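Local structure of Moesin/ezrin/radixin homolog 2 (Drosophila melanogaster, 7EDR) at residues C[217-229]-C[232-245]. The protein is the fly Merlin, an ezrin-radixin-moesin relative whose FERM domain probably links membrane-associated proteins to the cortical cytoskeleton and takes part in growth-control signalling. Residues are numbered along the deposited sequence; the frame is centred on the assembly and turned at random.
Sequences TKLWLGVTSVGLN and DERDKLTPKTTFQW
W245 and W220 sit at opposite ends of this contact in the antiparallel sheet of the PH-like FERM lobe, where strands 218-223, 227-232 and 241-244 follow one another in order. W245, just after strand 241-244, outermost of the sheet within this chain, turns its indole against the 224-227 turn. Its NE1 donates to T224 O at 2.8 Å, with the acceptor close to the indole plane, while G227 CA lies over one face, 3.5 Å from the five-membered ring centroid, as a CH-pi contact. V223 CG1 meets the indole edge and L228 CD2 approaches W245 CH2 at 3.8 Å; C287 and H291 of helix 277-297 also touch this ring, so it joins sheet to helix. T224 OG1 accepts from V226 N (an ST turn) and from G227 N (an ST motif), bracing the turn.

Between the tryptophans, L228 and F243 form a hydrogen-bonded pair, L228 N to F243 O and F243 N to L228 O each 2.8 Å, and the N-to-C directions of 227-229 and 241-244 differ by 170°, antiparallel. At the far end W220 NE1 donates to E233 O (2.8 Å), which lies only 1° out of the ring plane. The extended K236 chain sets CE over the face of the six-membered ring of W220, 3.5 Å from its centroid, and its NZ makes a cation-pi contact. E233, with CG anti to the backbone N (chi1 -176°), reaches K218, whose NZ forms a weakly hydrogen-bonded salt bridge to E233 OE2 at 3.3 Å.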
loop_
_atom_site.group_PDB
_atom_site.type_symbol
_atom_site.label_atom_id
_atom_site.label_comp_id
_atom_site.label_asym_id
_atom_site.label_seq_id
_atom_site.Cartn_x
_atom_site.Cartn_y
_atom_site.Cartn_z
ATOM N N THR C 217 -30.597 -33.608 5.824
ATOM C CA THR C 217 -30.990 -32.810 4.668
ATOM C C THR C 217 -29.843 -32.753 3.669
ATOM O O THR C 217 -28.698 -32.465 4.031
ATOM C CB THR C 217 -31.361 -31.392 5.082
ATOM O OG1 THR C 217 -32.365 -31.422 6.097
ATOM C CG2 THR C 217 -31.863 -30.613 3.886
ATOM N N LYS C 218 -30.152 -33.038 2.410
ATOM C CA LYS C 218 -29.163 -32.935 1.349
ATOM C C LYS C 218 -28.976 -31.470 0.968
ATOM O O LYS C 218 -29.948 -30.750 0.705
ATOM C CB LYS C 218 -29.589 -33.779 0.149
ATOM C CG LYS C 218 -29.688 -35.263 0.472
ATOM C CD LYS C 218 -30.315 -36.069 -0.657
ATOM C CE LYS C 218 -29.460 -35.998 -1.917
ATOM N NZ LYS C 218 -29.938 -36.885 -3.027
ATOM N N LEU C 219 -27.723 -31.021 0.973
ATOM C CA LEU C 219 -27.392 -29.633 0.698
ATOM C C LEU C 219 -26.141 -29.593 -0.161
ATOM O O LEU C 219 -25.466 -30.611 -0.371
ATOM C CB LEU C 219 -27.155 -28.842 1.996
ATOM C CG LEU C 219 -28.267 -28.774 3.047
ATOM C CD1 LEU C 219 -27.708 -28.350 4.396
ATOM C CD2 LEU C 219 -29.355 -27.817 2.614
ATOM N N TRP C 220 -25.808 -28.392 -0.622
ATOM C CA TRP C 220 -24.556 -28.149 -1.331
ATOM C C TRP C 220 -23.658 -27.246 -0.495
ATOM O O TRP C 220 -24.091 -26.177 -0.036
ATOM C CB TRP C 220 -24.804 -27.517 -2.705
ATOM C CG TRP C 220 -25.519 -28.418 -3.658
ATOM C CD1 TRP C 220 -26.868 -28.434 -3.930
ATOM C CD2 TRP C 220 -24.936 -29.446 -4.458
ATOM N NE1 TRP C 220 -27.149 -29.414 -4.854
ATOM C CE2 TRP C 220 -25.982 -30.051 -5.190
ATOM C CE3 TRP C 220 -23.634 -29.925 -4.620
ATOM C CZ2 TRP C 220 -25.758 -31.107 -6.073
ATOM C CZ3 TRP C 220 -23.411 -30.966 -5.496
ATOM C CH2 TRP C 220 -24.466 -31.543 -6.220
ATOM N N LEU C 221 -22.425 -27.699 -0.280
ATOM C CA LEU C 221 -21.369 -26.837 0.224
ATOM C C LEU C 221 -20.739 -26.094 -0.949
ATOM O O LEU C 221 -20.310 -26.710 -1.932
ATOM C CB LEU C 221 -20.310 -27.659 0.961
ATOM C CG LEU C 221 -19.149 -26.835 1.516
ATOM C CD1 LEU C 221 -19.598 -26.025 2.740
ATOM C CD2 LEU C 221 -17.963 -27.731 1.840
ATOM N N GLY C 222 -20.698 -24.765 -0.855
ATOM C CA GLY C 222 -20.007 -23.966 -1.849
ATOM C C GLY C 222 -18.798 -23.247 -1.275
ATOM O O GLY C 222 -18.955 -22.236 -0.573
ATOM N N VAL C 223 -17.597 -23.758 -1.550
ATOM C CA VAL C 223 -16.362 -23.097 -1.122
ATOM C C VAL C 223 -15.997 -22.019 -2.141
ATOM O O VAL C 223 -15.761 -22.322 -3.316
ATOM C CB VAL C 223 -15.211 -24.100 -0.980
ATOM C CG1 VAL C 223 -14.000 -23.424 -0.356
ATOM C CG2 VAL C 223 -15.639 -25.324 -0.201
ATOM N N THR C 224 -15.924 -20.766 -1.686
ATOM C CA THR C 224 -15.655 -19.619 -2.547
ATOM C C THR C 224 -14.452 -18.836 -2.033
ATOM O O THR C 224 -13.943 -19.063 -0.930
ATOM C CB THR C 224 -16.863 -18.666 -2.619
ATOM O OG1 THR C 224 -16.863 -17.784 -1.470
ATOM C CG2 THR C 224 -18.161 -19.462 -2.658
ATOM N N SER C 225 -14.040 -17.858 -2.846
ATOM C CA SER C 225 -12.985 -16.931 -2.458
ATOM C C SER C 225 -13.342 -16.128 -1.212
ATOM O O SER C 225 -12.440 -15.618 -0.536
ATOM C CB SER C 225 -12.712 -15.956 -3.601
ATOM O OG SER C 225 -13.809 -15.068 -3.751
ATOM N N VAL C 226 -14.632 -15.984 -0.914
ATOM C CA VAL C 226 -15.096 -15.165 0.192
ATOM C C VAL C 226 -15.530 -16.000 1.400
ATOM O O VAL C 226 -15.444 -15.525 2.540
ATOM C CB VAL C 226 -16.243 -14.265 -0.312
ATOM C CG1 VAL C 226 -16.903 -13.510 0.816
ATOM C CG2 VAL C 226 -15.702 -13.313 -1.368
ATOM N N GLY C 227 -15.965 -17.230 1.196
ATOM C CA GLY C 227 -16.200 -18.079 2.340
ATOM C C GLY C 227 -16.892 -19.388 2.006
ATOM O O GLY C 227 -16.598 -20.016 0.974
ATOM N N LEU C 228 -17.793 -19.820 2.892
ATOM C CA LEU C 228 -18.533 -21.067 2.740
ATOM C C LEU C 228 -20.004 -20.726 2.560
ATOM O O LEU C 228 -20.612 -20.090 3.431
ATOM C CB LEU C 228 -18.344 -21.987 3.944
ATOM C CG LEU C 228 -16.958 -22.613 4.130
ATOM C CD1 LEU C 228 -16.910 -23.556 5.334
ATOM C CD2 LEU C 228 -16.511 -23.329 2.873
ATOM N N ASN C 229 -20.554 -21.124 1.426
ATOM C CA ASN C 229 -21.972 -21.003 1.141
ATOM C C ASN C 229 -22.655 -22.343 1.369
ATOM O O ASN C 229 -22.071 -23.411 1.149
ATOM C CB ASN C 229 -22.197 -20.553 -0.299
ATOM C CG ASN C 229 -21.665 -19.174 -0.560
ATOM O OD1 ASN C 229 -21.369 -18.435 0.374
ATOM N ND2 ASN C 229 -21.566 -18.802 -1.835
ATOM N N ASP C 232 -29.482 -25.073 -0.873
ATOM C CA ASP C 232 -30.485 -26.119 -0.945
ATOM C C ASP C 232 -30.148 -27.088 -2.067
ATOM O O ASP C 232 -29.519 -26.722 -3.067
ATOM C CB ASP C 232 -31.863 -25.517 -1.180
ATOM C CG ASP C 232 -32.964 -26.484 -0.858
ATOM O OD1 ASP C 232 -33.139 -27.453 -1.633
ATOM O OD2 ASP C 232 -33.643 -26.276 0.175
ATOM N N GLU C 233 -30.588 -28.338 -1.897
ATOM C CA GLU C 233 -30.270 -29.378 -2.869
ATOM C C GLU C 233 -30.652 -28.977 -4.290
ATOM O O GLU C 233 -29.958 -29.343 -5.247
ATOM C CB GLU C 233 -30.970 -30.673 -2.484
ATOM C CG GLU C 233 -30.619 -31.849 -3.379
ATOM C CD GLU C 233 -31.599 -33.005 -3.236
ATOM O OE1 GLU C 233 -32.582 -32.887 -2.459
ATOM O OE2 GLU C 233 -31.377 -34.036 -3.903
ATOM N N ARG C 234 -31.720 -28.192 -4.449
ATOM C CA ARG C 234 -32.279 -27.903 -5.762
ATOM C C ARG C 234 -32.120 -26.450 -6.182
ATOM O O ARG C 234 -32.715 -26.044 -7.186
ATOM C CB ARG C 234 -33.760 -28.273 -5.802
ATOM C CG ARG C 234 -34.050 -29.630 -5.217
ATOM C CD ARG C 234 -35.504 -30.052 -5.405
ATOM N NE ARG C 234 -35.721 -31.415 -4.921
ATOM C CZ ARG C 234 -35.148 -32.503 -5.435
ATOM N NH1 ARG C 234 -34.320 -32.409 -6.474
ATOM N NH2 ARG C 234 -35.411 -33.697 -4.908
ATOM N N ASP C 235 -31.356 -25.650 -5.436
ATOM C CA ASP C 235 -31.127 -24.247 -5.785
ATOM C C ASP C 235 -29.631 -23.947 -5.615
ATOM O O ASP C 235 -29.180 -23.528 -4.543
ATOM C CB ASP C 235 -31.996 -23.340 -4.926
ATOM C CG ASP C 235 -31.918 -21.884 -5.337
ATOM O OD1 ASP C 235 -31.048 -21.513 -6.150
ATOM O OD2 ASP C 235 -32.733 -21.096 -4.828
ATOM N N LYS C 236 -28.867 -24.163 -6.684
ATOM C CA LYS C 236 -27.462 -23.787 -6.705
ATOM C C LYS C 236 -27.247 -22.306 -6.994
ATOM O O LYS C 236 -26.113 -21.830 -6.882
ATOM C CB LYS C 236 -26.717 -24.613 -7.745
ATOM C CG LYS C 236 -26.475 -26.056 -7.362
ATOM C CD LYS C 236 -25.421 -26.654 -8.308
ATOM C CE LYS C 236 -24.961 -28.028 -7.874
ATOM N NZ LYS C 236 -24.049 -28.647 -8.886
ATOM N N LEU C 237 -28.289 -21.569 -7.368
ATOM C CA LEU C 237 -28.099 -20.154 -7.670
ATOM C C LEU C 237 -27.921 -19.331 -6.408
ATOM O O LEU C 237 -26.952 -18.580 -6.289
ATOM C CB LEU C 237 -29.277 -19.606 -8.471
ATOM C CG LEU C 237 -29.065 -19.530 -9.971
ATOM C CD1 LEU C 237 -28.360 -20.778 -10.456
ATOM C CD2 LEU C 237 -30.414 -19.373 -10.637
ATOM N N THR C 238 -28.858 -19.438 -5.462
ATOM C CA THR C 238 -28.843 -18.532 -4.322
ATOM C C THR C 238 -28.574 -19.283 -3.026
ATOM O O THR C 238 -29.298 -20.234 -2.703
ATOM C CB THR C 238 -30.169 -17.779 -4.214
ATOM O OG1 THR C 238 -30.485 -17.197 -5.483
ATOM C CG2 THR C 238 -30.044 -16.669 -3.179
ATOM N N PRO C 239 -27.568 -18.887 -2.254
ATOM C CA PRO C 239 -27.257 -19.627 -1.025
ATOM C C PRO C 239 -28.280 -19.362 0.071
ATOM O O PRO C 239 -28.881 -18.288 0.146
ATOM C CB PRO C 239 -25.861 -19.108 -0.634
ATOM C CG PRO C 239 -25.739 -17.773 -1.256
ATOM C CD PRO C 239 -26.619 -17.785 -2.507
ATOM N N LYS C 240 -28.493 -20.381 0.913
ATOM C CA LYS C 240 -29.409 -20.240 2.044
ATOM C C LYS C 240 -28.757 -19.494 3.196
ATOM O O LYS C 240 -29.395 -18.653 3.837
ATOM C CB LYS C 240 -29.890 -21.614 2.521
ATOM C CG LYS C 240 -30.841 -22.306 1.544
ATOM C CD LYS C 240 -31.933 -21.341 1.099
ATOM C CE LYS C 240 -32.803 -21.982 0.017
ATOM N NZ LYS C 240 -33.205 -20.991 -1.038
ATOM N N THR C 241 -27.494 -19.804 3.475
ATOM C CA THR C 241 -26.710 -19.112 4.482
ATOM C C THR C 241 -25.258 -19.129 4.031
ATOM O O THR C 241 -24.888 -19.822 3.074
ATOM C CB THR C 241 -26.878 -19.757 5.865
ATOM O OG1 THR C 241 -26.369 -18.877 6.871
ATOM C CG2 THR C 241 -26.145 -21.091 5.941
ATOM N N THR C 242 -24.427 -18.365 4.735
ATOM C CA THR C 242 -23.039 -18.218 4.343
ATOM C C THR C 242 -22.204 -17.871 5.566
ATOM O O THR C 242 -22.711 -17.319 6.552
ATOM C CB THR C 242 -22.883 -17.141 3.253
ATOM O OG1 THR C 242 -21.537 -17.152 2.734
ATOM C CG2 THR C 242 -23.240 -15.753 3.813
ATOM N N PHE C 243 -20.916 -18.218 5.493
ATOM C CA PHE C 243 -19.942 -17.903 6.530
ATOM C C PHE C 243 -18.680 -17.376 5.871
ATOM O O PHE C 243 -18.065 -18.074 5.058
ATOM C CB PHE C 243 -19.623 -19.125 7.381
ATOM C CG PHE C 243 -20.816 -19.707 8.059
ATOM C CD1 PHE C 243 -21.530 -20.749 7.469
ATOM C CD2 PHE C 243 -21.223 -19.224 9.303
ATOM C CE1 PHE C 243 -22.646 -21.307 8.116
ATOM C CE2 PHE C 243 -22.332 -19.768 9.951
ATOM C CZ PHE C 243 -23.050 -20.804 9.348
ATOM N N GLN C 244 -18.294 -16.159 6.229
ATOM C CA GLN C 244 -17.147 -15.525 5.611
ATOM C C GLN C 244 -15.847 -16.061 6.209
ATOM O O GLN C 244 -15.788 -16.409 7.387
ATOM C CB GLN C 244 -17.251 -14.010 5.785
ATOM C CG GLN C 244 -16.556 -13.244 4.672
ATOM C CD GLN C 244 -16.978 -11.802 4.601
ATOM O OE1 GLN C 244 -17.849 -11.432 3.804
ATOM N NE2 GLN C 244 -16.376 -10.972 5.448
ATOM N N TRP C 245 -14.793 -16.120 5.380
ATOM C CA TRP C 245 -13.536 -16.737 5.808
ATOM C C TRP C 245 -13.051 -16.195 7.144
ATOM O O TRP C 245 -12.499 -16.946 7.958
ATOM C CB TRP C 245 -12.436 -16.552 4.754
ATOM C CG TRP C 245 -12.596 -17.491 3.635
ATOM C CD1 TRP C 245 -12.700 -17.188 2.293
ATOM C CD2 TRP C 245 -12.739 -18.909 3.744
ATOM N NE1 TRP C 245 -12.892 -18.348 1.573
ATOM C CE2 TRP C 245 -12.930 -19.411 2.442
ATOM C CE3 TRP C 245 -12.744 -19.803 4.823
ATOM C CZ2 TRP C 245 -13.105 -20.764 2.192
ATOM C CZ3 TRP C 245 -12.912 -21.150 4.573
ATOM C CH2 TRP C 245 -13.088 -21.620 3.265
#